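Local coordinates for MutT/nudix family protein (Enterococcus faecalis, PDB 2FML) that is of unknown function but pairs a Nudix domain with an NrtR-type winged helix, consistent with a transcriptional regulator, at residues E83-S88 against V126-F131. Residues are numbered along the deposited sequence; the frame is centred on the assembly and turned at random.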
ATOM      1  N   GLU A  83       2.245  -5.224 -18.012  1.00 53.14           N
ATOM      2  CA  GLU A  83       3.251  -4.898 -17.000  1.00 53.40           C
ATOM      3  C   GLU A  83       2.555  -4.766 -15.623  1.00 52.44           C
ATOM      4  O   GLU A  83       1.496  -4.164 -15.533  1.00 50.76           O
ATOM      5  CB  GLU A  83       3.685  -3.446 -17.200  1.00 53.92           C
ATOM      6  CG  GLU A  83       4.861  -3.213 -18.040  1.00 57.62           C
ATOM      7  CD  GLU A  83       5.309  -1.761 -17.950  1.00 59.82           C
ATOM      8  OE1 GLU A  83       4.460  -0.810 -17.881  1.00 56.35           O
ATOM      9  OE2 GLU A  83       6.544  -1.601 -17.979  1.00 64.05           O
ATOM     10  N   SER A  84       3.200  -5.231 -14.560  1.00 52.08           N
ATOM     11  CA  SER A  84       2.737  -4.939 -13.202  1.00 52.60           C
ATOM     12  C   SER A  84       3.233  -3.546 -12.954  1.00 52.88           C
ATOM     13  O   SER A  84       4.078  -3.047 -13.721  1.00 52.34           O
ATOM     14  CB  SER A  84       3.366  -5.913 -12.217  1.00 51.52           C
ATOM     15  OG  SER A  84       4.753  -5.751 -12.302  1.00 52.13           O
ATOM     16  N   THR A  85       2.720  -2.926 -11.881  1.00 53.38           N
ATOM     17  CA  THR A  85       3.181  -1.624 -11.477  1.00 51.03           C
ATOM     18  C   THR A  85       4.652  -1.631 -11.087  1.00 51.26           C
ATOM     19  O   THR A  85       5.340  -0.644 -11.351  1.00 51.95           O
ATOM     20  CB  THR A  85       2.322  -0.968 -10.365  1.00 51.06           C
ATOM     21  OG1 THR A  85       2.339  -1.770  -9.176  1.00 50.87           O
ATOM     22  CG2 THR A  85       0.878  -0.693 -10.841  1.00 51.40           C
ATOM     23  N   GLU A  86       5.100  -2.678 -10.388  1.00 50.86           N
ATOM     24  CA  GLU A  86       6.508  -2.911 -10.101  1.00 53.99           C
ATOM     25  C   GLU A  86       7.436  -2.821 -11.376  1.00 55.17           C
ATOM     26  O   GLU A  86       8.422  -2.066 -11.398  1.00 57.82           O
ATOM     27  CB  GLU A  86       6.699  -4.294  -9.451  1.00 54.43           C
ATOM     28  CG  GLU A  86       6.246  -4.404  -8.038  1.00 56.19           C
ATOM     29  CD  GLU A  86       4.747  -4.775  -7.892  1.00 64.23           C
ATOM     30  OE1 GLU A  86       4.014  -4.900  -8.910  1.00 61.21           O
ATOM     31  OE2 GLU A  86       4.308  -4.964  -6.724  1.00 68.19           O
ATOM     32  N   ASP A  87       7.125  -3.595 -12.403  1.00 55.16           N
ATOM     33  CA  ASP A  87       7.826  -3.563 -13.699  1.00 56.26           C
ATOM     34  C   ASP A  87       7.815  -2.133 -14.272  1.00 56.64           C
ATOM     35  O   ASP A  87       8.831  -1.608 -14.749  1.00 54.99           O
ATOM     36  CB  ASP A  87       7.029  -4.413 -14.692  1.00 56.55           C
ATOM     37  CG  ASP A  87       7.184  -5.897 -14.465  1.00 60.44           C
ATOM     38  OD1 ASP A  87       8.121  -6.308 -13.730  1.00 59.54           O
ATOM     39  OD2 ASP A  87       6.377  -6.659 -15.082  1.00 64.01           O
ATOM     40  N   SER A  88       6.634  -1.530 -14.220  1.00 56.32           N
ATOM     41  CA  SER A  88       6.404  -0.247 -14.853  1.00 58.00           C
ATOM     42  C   SER A  88       7.246   0.876 -14.153  1.00 57.32           C
ATOM     43  O   SER A  88       7.873   1.749 -14.822  1.00 57.30           O
ATOM     44  CB  SER A  88       4.870   0.041 -14.851  1.00 57.09           C
ATOM     45  OG  SER A  88       4.575   1.254 -15.537  1.00 62.13           O
ATOM     46  N   VAL A 126       0.201   4.387  -8.294  1.00 50.86           N
ATOM     47  CA  VAL A 126       0.753   3.565  -7.290  1.00 51.17           C
ATOM     48  C   VAL A 126       2.153   4.137  -7.095  1.00 51.45           C
ATOM     49  O   VAL A 126       2.975   4.138  -7.988  1.00 52.83           O
ATOM     50  CB  VAL A 126       0.778   2.104  -7.698  1.00 51.28           C
ATOM     51  CG1 VAL A 126       1.389   1.275  -6.635  1.00 48.64           C
ATOM     52  CG2 VAL A 126      -0.585   1.644  -8.028  1.00 51.08           C
ATOM     53  N   SER A 127       2.381   4.723  -5.955  1.00 52.41           N
ATOM     54  CA  SER A 127       3.712   5.230  -5.687  1.00 53.85           C
ATOM     55  C   SER A 127       4.632   4.170  -4.999  1.00 53.12           C
ATOM     56  O   SER A 127       4.177   3.289  -4.302  1.00 51.83           O
ATOM     57  CB  SER A 127       3.645   6.536  -4.876  1.00 52.59           C
ATOM     58  OG  SER A 127       3.195   6.292  -3.549  1.00 56.68           O
ATOM     59  N   TYR A 128       5.921   4.331  -5.245  1.00 54.05           N
ATOM     60  CA  TYR A 128       6.988   3.518  -4.706  1.00 54.02           C
ATOM     61  C   TYR A 128       8.074   4.376  -4.049  1.00 54.05           C
ATOM     62  O   TYR A 128       8.230   5.532  -4.379  1.00 53.66           O
ATOM     63  CB  TYR A 128       7.606   2.649  -5.819  1.00 51.06           C
ATOM     64  CG  TYR A 128       6.713   1.522  -6.238  1.00 50.96           C
ATOM     65  CD1 TYR A 128       6.966   0.228  -5.806  1.00 47.10           C
ATOM     66  CD2 TYR A 128       5.629   1.751  -7.152  1.00 51.24           C
ATOM     67  CE1 TYR A 128       6.167  -0.841  -6.250  1.00 52.14           C
ATOM     68  CE2 TYR A 128       4.844   0.728  -7.601  1.00 47.33           C
ATOM     69  CZ  TYR A 128       5.079  -0.552  -7.113  1.00 50.19           C
ATOM     70  OH  TYR A 128       4.259  -1.541  -7.507  1.00 51.93           O
ATOM     71  N   LEU A 129       8.840   3.733  -3.171  1.00 55.15           N
ATOM     72  CA  LEU A 129       9.931   4.322  -2.390  1.00 56.07           C
ATOM     73  C   LEU A 129      11.175   3.427  -2.582  1.00 56.69           C
ATOM     74  O   LEU A 129      11.081   2.205  -2.577  1.00 56.21           O
ATOM     75  CB  LEU A 129       9.540   4.321  -0.912  1.00 55.78           C
ATOM     76  CG  LEU A 129      10.523   4.726   0.186  1.00 57.56           C
ATOM     77  CD1 LEU A 129      11.225   6.089  -0.173  1.00 58.01           C
ATOM     78  CD2 LEU A 129       9.735   4.870   1.497  1.00 56.12           C
ATOM     79  N   ALA A 130      12.338   4.033  -2.810  1.00 57.85           N
ATOM     80  CA  ALA A 130      13.588   3.263  -2.780  1.00 58.07           C
ATOM     81  C   ALA A 130      14.686   4.126  -2.243  1.00 56.87           C
ATOM     82  O   ALA A 130      14.657   5.379  -2.420  1.00 56.89           O
ATOM     83  CB  ALA A 130      13.955   2.749  -4.180  1.00 58.41           C
ATOM     84  N   PHE A 131      15.628   3.444  -1.591  1.00 56.34           N
ATOM     85  CA  PHE A 131      16.841   4.022  -0.994  1.00 56.28           C
ATOM     86  C   PHE A 131      18.000   3.539  -1.812  1.00 56.81           C
ATOM     87  O   PHE A 131      18.159   2.326  -1.941  1.00 56.96           O
ATOM     88  CB  PHE A 131      17.035   3.475   0.408  1.00 55.09           C
ATOM     89  CG  PHE A 131      15.827   3.555   1.255  1.00 55.73           C
ATOM     90  CD1 PHE A 131      15.304   4.791   1.635  1.00 56.34           C
ATOM     91  CD2 PHE A 131      15.205   2.395   1.690  1.00 58.51           C
ATOM     92  CE1 PHE A 131      14.181   4.868   2.423  1.00 54.56           C
ATOM     93  CE2 PHE A 131      14.093   2.459   2.505  1.00 58.77           C
ATOM     94  CZ  PHE A 131      13.578   3.701   2.867  1.00 57.64           C
TER
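The N-terminal turn of the Nudix helix, 85-97, meets strand 123-131 of the Nudix-fold sheet where Tyr128 reaches across to Thr85. Residues 77-98 fit the Nudix box sequence, and this loop-helix element packs on the sheet, as in the Nudix fold. Thr85 OG1 and Tyr128 OH lie 2.6 Å apart in a short hydrogen bond whose donor could be either hydroxyl. The threonine oxygen comes in at the ring edge, in the ring plane, and the two side chains run nearly perpendicular to each other. A chi1 of 61° sets OG1 in the gap between the two backbone bonds of Thr85, while CG2 is left to meet Val126: its methyl lies 3.9 Å from Val126 CG2. Glu86 curls round the hydroxyl end of the phenol from the next position, its chain bent at chi2, with CG 4.0 Å from Tyr128 CE1 and CD 3.3 Å from Tyr128 OH. The carboxylate plane stands 70° from the ring plane, and neither of its oxygens is hydrogen-bonded to Tyr128 OH. Glu86 N is also near the phenol oxygen, Tyr128 OH, at 3.2 Å, but the angle is too poor for a bond. The turn is fixed separately by Ser84, the N-cap, whose OG accepts from Asp87 N at 3.2 Å with a nearly straight N-H...O angle of 173°. Leu40 and Val42 of strand 39-50 also touch Thr85, and Ser113 OG of the second subunit hydrogen-bonds to Thr85 N, placing this helix start at the subunit interface. One hydroxyl pair thus links the helix start to the sheet and gives each buried oxygen a polar partner, while the nearby Glu86 carboxylate, if ionised, would probably favour a phenol that keeps its proton.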